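Local coordinates for protein integral membrane indolylacetylinositol arabinosyltransferase EmbB (Mycolicibacterium smegmatis MC2 155, PDB 7BVC) that probably polymerises arabinose into the arabinan of the mycobacterial cell-wall arabinogalactan, and binds the antitubercular drug ethambutol, at residues T212-H217 / A481-A486; P312-G317 / E490-R495. One frame throughout, in Å; residues are numbered along the deposited sequence.

Contact 1: T212-H217 / A481-A486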
loop_
_atom_site.group_PDB
_atom_site.type_symbol
_atom_site.label_atom_id
_atom_site.label_comp_id
_atom_site.label_asym_id
_atom_site.label_seq_id
_atom_site.Cartn_x
_atom_site.Cartn_y
_atom_site.Cartn_z
ATOM N N THR B 212 23.980 -27.253 15.548
ATOM C CA THR B 212 23.645 -26.710 16.862
ATOM C C THR B 212 24.721 -25.698 17.243
ATOM O O THR B 212 25.631 -25.975 18.020
ATOM C CB THR B 212 23.530 -27.825 17.893
ATOM O OG1 THR B 212 24.798 -28.475 18.036
ATOM C CG2 THR B 212 22.502 -28.846 17.452
ATOM N N ARG B 213 24.600 -24.496 16.681
ATOM C CA ARG B 213 25.567 -23.436 16.922
ATOM C C ARG B 213 25.073 -22.371 17.886
ATOM O O ARG B 213 25.887 -21.576 18.366
ATOM C CB ARG B 213 25.968 -22.768 15.598
ATOM C CG ARG B 213 24.896 -21.887 14.997
ATOM C CD ARG B 213 25.451 -21.054 13.861
ATOM N NE ARG B 213 25.955 -21.888 12.777
ATOM C CZ ARG B 213 26.604 -21.421 11.716
ATOM N NH1 ARG B 213 26.830 -20.120 11.596
ATOM N NH2 ARG B 213 27.029 -22.254 10.779
ATOM N N PHE B 214 23.776 -22.325 18.177
ATOM C CA PHE B 214 23.230 -21.403 19.159
ATOM C C PHE B 214 23.036 -22.047 20.525
ATOM O O PHE B 214 22.642 -21.360 21.470
ATOM C CB PHE B 214 21.897 -20.833 18.669
ATOM C CG PHE B 214 21.937 -20.316 17.260
ATOM C CD1 PHE B 214 22.561 -19.117 16.965
ATOM C CD2 PHE B 214 21.338 -21.022 16.232
ATOM C CE1 PHE B 214 22.593 -18.639 15.671
ATOM C CE2 PHE B 214 21.369 -20.547 14.938
ATOM C CZ PHE B 214 21.997 -19.354 14.658
ATOM N N THR B 215 23.309 -23.346 20.652
ATOM C CA THR B 215 23.140 -24.067 21.912
ATOM C C THR B 215 24.489 -24.124 22.619
ATOM O O THR B 215 25.211 -25.121 22.570
ATOM C CB THR B 215 22.574 -25.460 21.663
ATOM O OG1 THR B 215 21.531 -25.386 20.683
ATOM C CG2 THR B 215 22.014 -26.042 22.947
ATOM N N THR B 216 24.830 -23.027 23.287
ATOM C CA THR B 216 26.083 -22.897 24.013
ATOM C C THR B 216 25.809 -22.507 25.460
ATOM O O THR B 216 24.683 -22.180 25.840
ATOM C CB THR B 216 27.001 -21.855 23.356
ATOM O OG1 THR B 216 26.427 -20.551 23.493
ATOM C CG2 THR B 216 27.198 -22.162 21.880
ATOM N N HIS B 217 26.867 -22.548 26.273
ATOM C CA HIS B 217 26.817 -22.118 27.661
ATOM C C HIS B 217 28.208 -21.642 28.047
ATOM O O HIS B 217 29.199 -22.281 27.669
ATOM C CB HIS B 217 26.355 -23.234 28.603
ATOM C CG HIS B 217 27.313 -24.379 28.709
ATOM N ND1 HIS B 217 28.384 -24.374 29.578
ATOM C CD2 HIS B 217 27.358 -25.567 28.063
ATOM C CE1 HIS B 217 29.048 -25.509 29.459
ATOM N NE2 HIS B 217 28.446 -26.251 28.546
ATOM N N ALA B 481 25.396 -12.803 27.527
ATOM C CA ALA B 481 25.559 -13.804 28.575
ATOM C C ALA B 481 25.579 -15.210 27.991
ATOM O O ALA B 481 26.476 -16.005 28.289
ATOM C CB ALA B 481 24.444 -13.663 29.610
ATOM N N ASP B 482 24.593 -15.536 27.156
ATOM C CA ASP B 482 24.520 -16.848 26.526
ATOM C C ASP B 482 25.028 -16.860 25.092
ATOM O O ASP B 482 25.597 -17.865 24.659
ATOM C CB ASP B 482 23.076 -17.366 26.549
ATOM C CG ASP B 482 22.986 -18.860 26.303
ATOM O OD1 ASP B 482 23.236 -19.636 27.248
ATOM O OD2 ASP B 482 22.661 -19.261 25.166
ATOM N N GLN B 483 24.847 -15.772 24.353
ATOM C CA GLN B 483 25.161 -15.742 22.933
ATOM C C GLN B 483 26.619 -15.326 22.728
ATOM O O GLN B 483 27.403 -15.259 23.678
ATOM C CB GLN B 483 24.177 -14.821 22.204
ATOM C CG GLN B 483 22.864 -15.493 21.847
ATOM C CD GLN B 483 23.064 -16.821 21.148
ATOM O OE1 GLN B 483 23.824 -16.921 20.185
ATOM N NE2 GLN B 483 22.387 -17.853 21.636
ATOM N N THR B 484 26.990 -15.042 21.482
ATOM C CA THR B 484 28.363 -14.749 21.103
ATOM C C THR B 484 28.319 -13.824 19.894
ATOM O O THR B 484 27.350 -13.825 19.131
ATOM C CB THR B 484 29.128 -16.051 20.812
ATOM O OG1 THR B 484 29.295 -16.785 22.031
ATOM C CG2 THR B 484 30.494 -15.787 20.223
ATOM N N ILE B 485 29.372 -13.017 19.731
ATOM C CA ILE B 485 29.391 -12.031 18.653
ATOM C C ILE B 485 29.295 -12.700 17.286
ATOM O O ILE B 485 28.687 -12.149 16.359
ATOM C CB ILE B 485 30.644 -11.136 18.769
ATOM C CG1 ILE B 485 30.532 -9.929 17.836
ATOM C CG2 ILE B 485 31.913 -11.924 18.490
ATOM C CD1 ILE B 485 29.412 -8.986 18.194
ATOM N N ALA B 486 29.858 -13.903 17.139
ATOM C CA ALA B 486 29.789 -14.600 15.860
ATOM C C ALA B 486 28.364 -15.049 15.553
ATOM O O ALA B 486 27.866 -14.853 14.439
ATOM C CB ALA B 486 30.742 -15.793 15.862
#
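Thr216 and Asp482 meet where the edge of a small antiparallel sheet rests on the turn leading into helix 485-497, a junction of β-structure with the helical GT-C membrane part. Thr216 turns its hydroxyl to the backbone of the turn, with OG1 3.0 Å from Asp482 O. The carboxylate of Asp482 comes back the other way: its CG stands anti to the backbone N (chi1 -163°), which carries the group to the strand, and OD1 ends 3.2 Å from Thr216 O. Both of these oxygens are acceptors, so no hydrogen bond is implied. The second point of contact joins Phe214 to Gln483. The glutamine chain starts away from the strand, but a bend at chi2 (-50°) returns its amide, and NE2 comes within 3.5 Å of Phe214 O. OE1 of the same amide lies at the edge of the phenyl ring, 4.1 Å from Phe214 CD1, with ring and amide planes 49° apart. Gln483 OE1 is hydrogen-bonded to Thr487 OG1, which would limit rotation of the amide. Farther out, strand 49-55 lies beside the loop and pairs with His217 through its own Thr50, and the side chain of Thr216 also touches Val49 and Gln51 of that strand. Arg213, whose NH2 is bonded to Gly1076 O, covers one face of the phenyl: its CG sits over the ring centre, 3.7 Å above the plane.

Contact 2: P312-G317 / E490-R495. With 95E (Ethambutol), chain I.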
loop_
_atom_site.group_PDB
_atom_site.type_symbol
_atom_site.label_atom_id
_atom_site.label_comp_id
_atom_site.label_asym_id
_atom_site.label_seq_id
_atom_site.Cartn_x
_atom_site.Cartn_y
_atom_site.Cartn_z
ATOM N N PRO B 312 18.171 -16.785 17.160
ATOM C CA PRO B 312 17.664 -16.169 18.393
ATOM C C PRO B 312 17.345 -14.690 18.259
ATOM O O PRO B 312 17.448 -14.114 17.171
ATOM C CB PRO B 312 18.815 -16.396 19.378
ATOM C CG PRO B 312 20.023 -16.385 18.516
ATOM C CD PRO B 312 19.617 -17.052 17.233
ATOM N N GLU B 313 16.932 -14.075 19.364
ATOM C CA GLU B 313 16.846 -12.622 19.458
ATOM C C GLU B 313 18.251 -12.091 19.708
ATOM O O GLU B 313 18.833 -12.348 20.768
ATOM C CB GLU B 313 15.897 -12.216 20.579
ATOM C CG GLU B 313 14.509 -12.816 20.451
ATOM C CD GLU B 313 13.827 -12.431 19.156
ATOM O OE1 GLU B 313 13.685 -13.306 18.279
ATOM O OE2 GLU B 313 13.437 -11.253 19.015
ATOM N N ASP B 314 18.801 -11.365 18.734
ATOM C CA ASP B 314 20.254 -11.319 18.646
ATOM C C ASP B 314 20.863 -10.531 19.810
ATOM O O ASP B 314 21.495 -11.156 20.672
ATOM C CB ASP B 314 20.669 -10.775 17.275
ATOM C CG ASP B 314 20.019 -11.526 16.141
ATOM O OD1 ASP B 314 19.639 -12.692 16.354
ATOM O OD2 ASP B 314 19.882 -10.950 15.042
ATOM N N PRO B 315 20.712 -9.181 19.922
ATOM C CA PRO B 315 21.028 -8.559 21.211
ATOM C C PRO B 315 19.794 -8.215 22.034
ATOM O O PRO B 315 19.909 -7.853 23.208
ATOM C CB PRO B 315 21.807 -7.307 20.802
ATOM C CG PRO B 315 21.215 -6.923 19.493
ATOM C CD PRO B 315 20.509 -8.126 18.908
ATOM N N PHE B 316 18.609 -8.319 21.434
ATOM C CA PHE B 316 17.387 -7.792 22.039
ATOM C C PHE B 316 16.550 -8.930 22.624
ATOM O O PHE B 316 15.495 -9.298 22.107
ATOM C CB PHE B 316 16.592 -6.995 21.008
ATOM C CG PHE B 316 17.418 -6.020 20.222
ATOM C CD1 PHE B 316 17.999 -4.926 20.838
ATOM C CD2 PHE B 316 17.597 -6.190 18.862
ATOM C CE1 PHE B 316 18.754 -4.028 20.111
ATOM C CE2 PHE B 316 18.351 -5.295 18.132
ATOM C CZ PHE B 316 18.929 -4.213 18.756
ATOM N N GLY B 317 17.032 -9.482 23.732
ATOM C CA GLY B 317 16.320 -10.588 24.337
ATOM C C GLY B 317 16.314 -10.653 25.850
ATOM O O GLY B 317 15.859 -11.652 26.415
ATOM N N GLU B 490 25.838 -13.803 12.596
ATOM C CA GLU B 490 25.184 -14.741 11.688
ATOM C C GLU B 490 23.672 -14.549 11.683
ATOM O O GLU B 490 23.043 -14.514 10.616
ATOM C CB GLU B 490 25.535 -16.176 12.074
ATOM C CG GLU B 490 24.902 -17.232 11.188
ATOM C CD GLU B 490 25.491 -17.249 9.793
ATOM O OE1 GLU B 490 24.743 -17.531 8.834
ATOM O OE2 GLU B 490 26.701 -16.978 9.653
ATOM N N ALA B 491 23.070 -14.417 12.865
ATOM C CA ALA B 491 21.624 -14.245 12.936
ATOM C C ALA B 491 21.194 -12.908 12.349
ATOM O O ALA B 491 20.135 -12.812 11.718
ATOM C CB ALA B 491 21.156 -14.386 14.379
ATOM N N THR B 492 22.001 -11.861 12.540
ATOM C CA THR B 492 21.695 -10.581 11.910
ATOM C C THR B 492 21.793 -10.671 10.395
ATOM O O THR B 492 20.961 -10.095 9.686
ATOM C CB THR B 492 22.631 -9.494 12.433
ATOM O OG1 THR B 492 22.559 -9.449 13.862
ATOM C CG2 THR B 492 22.238 -8.141 11.873
ATOM N N ARG B 493 22.790 -11.395 9.884
ATOM C CA ARG B 493 22.884 -11.627 8.449
ATOM C C ARG B 493 21.635 -12.324 7.927
ATOM O O ARG B 493 21.091 -11.949 6.884
ATOM C CB ARG B 493 24.129 -12.453 8.132
ATOM C CG ARG B 493 24.249 -12.850 6.674
ATOM C CD ARG B 493 25.314 -13.913 6.478
ATOM N NE ARG B 493 24.863 -15.224 6.935
ATOM C CZ ARG B 493 24.298 -16.136 6.151
ATOM N NH1 ARG B 493 24.115 -15.884 4.862
ATOM N NH2 ARG B 493 23.919 -17.302 6.653
ATOM N N ILE B 494 21.162 -13.340 8.651
ATOM C CA ILE B 494 19.958 -14.058 8.230
ATOM C C ILE B 494 18.756 -13.120 8.206
ATOM O O ILE B 494 18.031 -13.030 7.205
ATOM C CB ILE B 494 19.702 -15.266 9.149
ATOM C CG1 ILE B 494 20.850 -16.267 9.055
ATOM C CG2 ILE B 494 18.393 -15.936 8.788
ATOM C CD1 ILE B 494 20.664 -17.470 9.939
ATOM N N ARG B 495 18.523 -12.411 9.315
ATOM C CA ARG B 495 17.354 -11.544 9.415
ATOM C C ARG B 495 17.390 -10.419 8.390
ATOM O O ARG B 495 16.336 -9.968 7.930
ATOM C CB ARG B 495 17.248 -10.962 10.822
ATOM C CG ARG B 495 16.991 -11.991 11.901
ATOM C CD ARG B 495 17.182 -11.388 13.278
ATOM N NE ARG B 495 16.763 -12.301 14.334
ATOM C CZ ARG B 495 15.619 -12.194 15.000
ATOM N NH1 ARG B 495 14.777 -11.209 14.722
ATOM N NH2 ARG B 495 15.316 -13.073 15.946
HETATM C C2 95E I . 9.570 -10.898 16.540
HETATM O O12 95E I . 2.639 -7.745 12.861
HETATM C C11 95E I . 3.718 -8.179 13.642
HETATM C C10 95E I . 4.538 -9.186 12.845
HETATM C C13 95E I . 3.612 -10.161 12.137
HETATM C C14 95E I . 3.543 -9.926 10.636
HETATM N N9 95E I . 5.375 -9.944 13.751
HETATM C C8 95E I . 6.254 -9.039 14.463
HETATM C C7 95E I . 7.466 -9.780 15.015
HETATM N N6 95E I . 7.370 -9.840 16.461
HETATM C C3 95E I . 8.686 -9.779 17.066
HETATM O O1 95E I . 10.674 -10.998 17.390
HETATM C C4 95E I . 8.543 -9.933 18.576
HETATM C C5 95E I . 7.587 -8.906 19.184
#
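Arg495 NH2 gives hydrogen bonds to two acceptors of the 312-317 loop, and this forked grip is the centre of a salt-bridge network of Arg495, Glu313 and Asp314 that ties the loop to helix 485-497 within the GT-C-type membrane domain. One bond runs 2.7 Å to Pro312 O, reaching it from above the carbonyl plane. The other, 2.9 Å to Glu313 OE1, is also a salt bridge; the acceptor lies in the guanidinium plane, whereas the nitrogen stands over the carboxylate, the two planes being 74° apart. Both bonds are moderately bent, near 140°. The arginine reaches the loop because its chain runs extended from CG to NE. Toward the arginine, Asp314 acts through charge only: OD2 is 3.5 Å from Arg495 NE, but the oxygen sits off the guanidinium plane and receives no N-H. That carboxylate also borders the helix surface, with OD1 against Ala491 CB and OD2 3.3 Å from Thr492 OG1, a hydroxyl bonded to Val488 O one turn back. Pro312 CD packs on Ala491 CB at 4.2 Å. Glu313 belongs to the ethambutol pocket, and Asn304 ND2, from another residue of that pocket, bonds its OE1 as well. OE1 is thus taken by Arg495 and Asn304, while OE2 lies 3.2 Å from ethambutol O1.

Contacts 1 and 2 illustrate how a helix and its leading turn can serve two neighbours: contact 1 uses the turn before helix 485-497, contact 2 the helix itself, and their centres lie 11 Å apart. They also touch directly. Phe214 CD1 packs on Pro312 CD at 3.6 Å, and Gln483 CD approaches Pro312 CG at 4.0 Å, so the proline ring touches both contact 1 and Ala491 of contact 2. Arg213 NH1 lies against Glu490 CG and has a long, weak ion pair with OE2 of that glutamate. Contact 2 reaches the drug through Glu313, whereas in contact 1 the side chain of Gln483 remains about 14 Å from ethambutol.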